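Local structure of stiv-a81 (Sulfolobus Turreted Icosahedral Virus, 3RKL) at residues I13-L22 with H62-A71. The protein is a viral protein of unestablished function that folds as a small three-stranded sheet packed on two helices and probably pairs with another copy through a four-helix bundle. The protein carries 1 engineered substitution. Numbering follows the deposited sequence.
Sequences IEYGHKEFVL and HEYAIYLAGA
Phe20 lies against one face of the Tyr67 ring in an offset stack, with planes 8° apart and centroids at 4.1 Å. The displacement brings Phe20 CB over the centre of the tyrosine ring, 3.6 Å from its centroid, a CH-pi contact; the opposite face carries the backbone O of Glu63, and Ile13 CG2 meets the edge. Tyr64 joins this aromatic cluster obliquely, its plane at 76° to Phe20. The Tyr15 ring takes Ile66 CG2 over one face, 3.9 Å from its centroid, and its hydroxyl reaches the edge of His62 in the imidazole plane, with OH 2.7 Å from NE2; with CG anti to the backbone N (chi1 -169°), the ring projects to this histidine. These side chains seat a beta hairpin of the three-stranded antiparallel sheet, closed by a type I' turn from Tyr15 to Lys18, on helix 55-80; the axis of strand 18-21 comes within 10.1 Å of that of helix segment 62-71. Tyr67 OH donates to Glu63 OE2 (2.6 Å), on the anti side of the carboxylate, and accepts from a water that also donates to Tyr15 O. Lys18 and Glu63 form a salt bridge whose hydrogen bond, NZ to OE1, is weak at 3.3 Å. His62 ND1 is hydrogen-bonded to Thr72 OG1 of a second subunit, while Phe20 meets Tyr49 of a third.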
loop_
_atom_site.group_PDB
_atom_site.type_symbol
_atom_site.label_atom_id
_atom_site.label_comp_id
_atom_site.label_asym_id
_atom_site.label_seq_id
_atom_site.Cartn_x
_atom_site.Cartn_y
_atom_site.Cartn_z
ATOM N N ILE A 13 -19.942 0.963 24.015
ATOM C CA ILE A 13 -21.053 0.832 23.090
ATOM C C ILE A 13 -21.804 -0.447 23.414
ATOM O O ILE A 13 -21.190 -1.494 23.642
ATOM C CB ILE A 13 -20.561 0.799 21.636
ATOM C CG1 ILE A 13 -19.811 2.094 21.319
ATOM C CG2 ILE A 13 -21.737 0.604 20.676
ATOM C CD1 ILE A 13 -18.816 1.953 20.206
ATOM N N GLU A 14 -23.134 -0.352 23.431
ATOM C CA GLU A 14 -23.993 -1.485 23.715
ATOM C C GLU A 14 -24.812 -1.742 22.468
ATOM O O GLU A 14 -25.498 -0.842 21.995
ATOM C CB GLU A 14 -24.908 -1.183 24.908
ATOM C CG GLU A 14 -24.176 -1.198 26.247
ATOM C CD GLU A 14 -24.895 -0.439 27.359
ATOM O OE1 GLU A 14 -24.408 -0.497 28.510
ATOM O OE2 GLU A 14 -25.928 0.215 27.094
ATOM N N TYR A 15 -24.702 -2.954 21.925
ATOM C CA TYR A 15 -25.417 -3.334 20.692
ATOM C C TYR A 15 -25.452 -4.857 20.510
ATOM O O TYR A 15 -24.481 -5.545 20.808
ATOM C CB TYR A 15 -24.738 -2.692 19.463
ATOM C CG TYR A 15 -25.535 -2.787 18.175
ATOM C CD1 TYR A 15 -26.621 -1.935 17.932
ATOM C CD2 TYR A 15 -25.207 -3.732 17.183
ATOM C CE1 TYR A 15 -27.358 -2.026 16.742
ATOM C CE2 TYR A 15 -25.938 -3.830 16.002
ATOM C CZ TYR A 15 -27.008 -2.973 15.776
ATOM O OH TYR A 15 -27.719 -3.071 14.598
ATOM N N GLY A 16 -26.573 -5.369 20.010
ATOM C CA GLY A 16 -26.695 -6.789 19.611
ATOM C C GLY A 16 -26.130 -7.836 20.569
ATOM O O GLY A 16 -25.362 -8.720 20.162
ATOM N N HIS A 17 -26.520 -7.725 21.837
ATOM C CA HIS A 17 -26.114 -8.657 22.915
ATOM C C HIS A 17 -24.647 -8.512 23.339
ATOM O O HIS A 17 -24.138 -9.336 24.103
ATOM C CB HIS A 17 -26.405 -10.137 22.562
ATOM C CG HIS A 17 -27.822 -10.411 22.153
ATOM N ND1 HIS A 17 -28.856 -10.540 23.059
ATOM C CD2 HIS A 17 -28.369 -10.624 20.931
ATOM C CE1 HIS A 17 -29.979 -10.792 22.411
ATOM N NE2 HIS A 17 -29.711 -10.853 21.119
ATOM N N LYS A 18 -23.977 -7.463 22.861
ATOM C CA LYS A 18 -22.560 -7.253 23.157
ATOM C C LYS A 18 -22.261 -5.832 23.661
ATOM O O LYS A 18 -23.022 -4.897 23.414
ATOM C CB LYS A 18 -21.712 -7.566 21.920
ATOM C CG LYS A 18 -21.913 -8.974 21.377
ATOM C CD LYS A 18 -21.023 -9.285 20.192
ATOM C CE LYS A 18 -21.306 -10.679 19.649
ATOM N NZ LYS A 18 -20.579 -10.969 18.383
ATOM N N GLU A 19 -21.145 -5.704 24.381
ATOM C CA GLU A 19 -20.636 -4.416 24.867
ATOM C C GLU A 19 -19.217 -4.225 24.338
ATOM O O GLU A 19 -18.417 -5.156 24.389
ATOM C CB GLU A 19 -20.619 -4.372 26.399
ATOM C CG GLU A 19 -21.761 -3.568 27.009
ATOM C CD GLU A 19 -21.969 -3.850 28.486
ATOM O OE1 GLU A 19 -20.970 -4.070 29.202
ATOM O OE2 GLU A 19 -23.134 -3.847 28.936
ATOM N N PHE A 20 -18.911 -3.025 23.849
ATOM C CA PHE A 20 -17.605 -2.743 23.242
ATOM C C PHE A 20 -16.997 -1.471 23.826
ATOM O O PHE A 20 -17.582 -0.396 23.717
ATOM C CB PHE A 20 -17.755 -2.598 21.733
ATOM C CG PHE A 20 -16.453 -2.586 20.987
ATOM C CD1 PHE A 20 -15.821 -3.777 20.654
ATOM C CD2 PHE A 20 -15.869 -1.392 20.593
ATOM C CE1 PHE A 20 -14.625 -3.773 19.952
ATOM C CE2 PHE A 20 -14.670 -1.385 19.898
ATOM C CZ PHE A 20 -14.052 -2.579 19.578
ATOM N N VAL A 21 -15.832 -1.619 24.459
ATOM C CA VAL A 21 -15.183 -0.521 25.175
ATOM C C VAL A 21 -14.095 0.134 24.343
ATOM O O VAL A 21 -13.175 -0.534 23.864
ATOM C CB VAL A 21 -14.576 -1.012 26.500
ATOM C CG1 VAL A 21 -13.899 0.143 27.231
ATOM C CG2 VAL A 21 -15.655 -1.653 27.366
ATOM N N LEU A 22 -14.207 1.450 24.175
ATOM C CA LEU A 22 -13.196 2.227 23.479
ATOM C C LEU A 22 -12.208 2.782 24.499
ATOM O O LEU A 22 -12.589 3.117 25.622
ATOM C CB LEU A 22 -13.843 3.355 22.663
ATOM C CG LEU A 22 -14.644 2.968 21.413
ATOM C CD1 LEU A 22 -13.835 2.080 20.470
ATOM C CD2 LEU A 22 -15.965 2.306 21.759
ATOM N N HIS A 62 -21.114 -5.777 10.227
ATOM C CA HIS A 62 -22.079 -4.829 10.747
ATOM C C HIS A 62 -21.727 -4.387 12.164
ATOM O O HIS A 62 -21.781 -3.213 12.480
ATOM C CB HIS A 62 -23.483 -5.420 10.716
ATOM C CG HIS A 62 -24.516 -4.518 11.307
ATOM N ND1 HIS A 62 -24.680 -3.215 10.894
ATOM C CD2 HIS A 62 -25.429 -4.725 12.281
ATOM C CE1 HIS A 62 -25.646 -2.654 11.600
ATOM N NE2 HIS A 62 -26.128 -3.554 12.436
ATOM N N GLU A 63 -21.370 -5.347 13.000
ATOM C CA GLU A 63 -20.995 -5.077 14.388
ATOM C C GLU A 63 -19.890 -4.022 14.468
ATOM O O GLU A 63 -20.000 -3.016 15.179
ATOM C CB GLU A 63 -20.555 -6.401 15.024
ATOM C CG GLU A 63 -19.875 -6.317 16.336
ATOM C CD GLU A 63 -19.486 -7.689 16.908
ATOM O OE1 GLU A 63 -19.603 -8.725 16.198
ATOM O OE2 GLU A 63 -19.056 -7.721 18.084
ATOM N N TYR A 64 -18.811 -4.260 13.733
ATOM C CA TYR A 64 -17.665 -3.346 13.776
ATOM C C TYR A 64 -17.999 -1.981 13.171
ATOM O O TYR A 64 -17.518 -0.969 13.653
ATOM C CB TYR A 64 -16.416 -4.005 13.178
ATOM C CG TYR A 64 -15.721 -4.833 14.223
ATOM C CD1 TYR A 64 -14.710 -4.278 14.994
ATOM C CD2 TYR A 64 -16.122 -6.134 14.504
ATOM C CE1 TYR A 64 -14.083 -4.993 15.987
ATOM C CE2 TYR A 64 -15.500 -6.866 15.516
ATOM C CZ TYR A 64 -14.486 -6.275 16.257
ATOM O OH TYR A 64 -13.850 -6.968 17.252
ATOM N N ALA A 65 -18.862 -1.942 12.156
ATOM C CA ALA A 65 -19.330 -0.669 11.606
ATOM C C ALA A 65 -20.151 0.111 12.645
ATOM O O ALA A 65 -20.075 1.339 12.720
ATOM C CB ALA A 65 -20.147 -0.903 10.333
ATOM N N ILE A 66 -20.936 -0.608 13.446
ATOM C CA ILE A 66 -21.710 0.010 14.528
ATOM C C ILE A 66 -20.755 0.615 15.580
ATOM O O ILE A 66 -20.941 1.759 16.010
ATOM C CB ILE A 66 -22.692 -0.992 15.163
ATOM C CG1 ILE A 66 -23.877 -1.248 14.221
ATOM C CG2 ILE A 66 -23.170 -0.501 16.543
ATOM C CD1 ILE A 66 -24.912 -0.119 14.168
ATOM N N TYR A 67 -19.719 -0.131 15.952
ATOM C CA TYR A 67 -18.745 0.355 16.945
ATOM C C TYR A 67 -18.031 1.611 16.431
ATOM O O TYR A 67 -17.795 2.575 17.172
ATOM C CB TYR A 67 -17.725 -0.723 17.272
ATOM C CG TYR A 67 -18.314 -2.005 17.827
ATOM C CD1 TYR A 67 -19.544 -2.014 18.489
ATOM C CD2 TYR A 67 -17.632 -3.200 17.698
ATOM C CE1 TYR A 67 -20.076 -3.180 18.978
ATOM C CE2 TYR A 67 -18.155 -4.373 18.214
ATOM C CZ TYR A 67 -19.373 -4.353 18.841
ATOM O OH TYR A 67 -19.887 -5.545 19.328
ATOM N N LEU A 68 -17.715 1.586 15.144
ATOM C CA LEU A 68 -17.090 2.721 14.481
ATOM C C LEU A 68 -17.997 3.958 14.481
ATOM O O LEU A 68 -17.542 5.072 14.770
ATOM C CB LEU A 68 -16.718 2.309 13.063
ATOM C CG LEU A 68 -16.024 3.299 12.153
ATOM C CD1 LEU A 68 -14.772 3.918 12.833
ATOM C CD2 LEU A 68 -15.690 2.573 10.853
ATOM N N ALA A 69 -19.286 3.770 14.198
ATOM C CA ALA A 69 -20.237 4.893 14.228
ATOM C C ALA A 69 -20.324 5.474 15.640
ATOM O O ALA A 69 -20.298 6.704 15.823
ATOM C CB ALA A 69 -21.617 4.457 13.728
ATOM N N GLY A 70 -20.365 4.604 16.645
ATOM C CA GLY A 70 -20.376 5.047 18.042
ATOM C C GLY A 70 -19.098 5.757 18.444
ATOM O O GLY A 70 -19.148 6.812 19.076
ATOM N N ALA A 71 -17.960 5.200 18.051
ATOM C CA ALA A 71 -16.650 5.815 18.314
ATOM C C ALA A 71 -16.520 7.222 17.723
ATOM O O ALA A 71 -16.052 8.152 18.394
ATOM C CB ALA A 71 -15.517 4.909 17.801
HETATM O O HOH W 1 -22.726 -5.843 18.810
#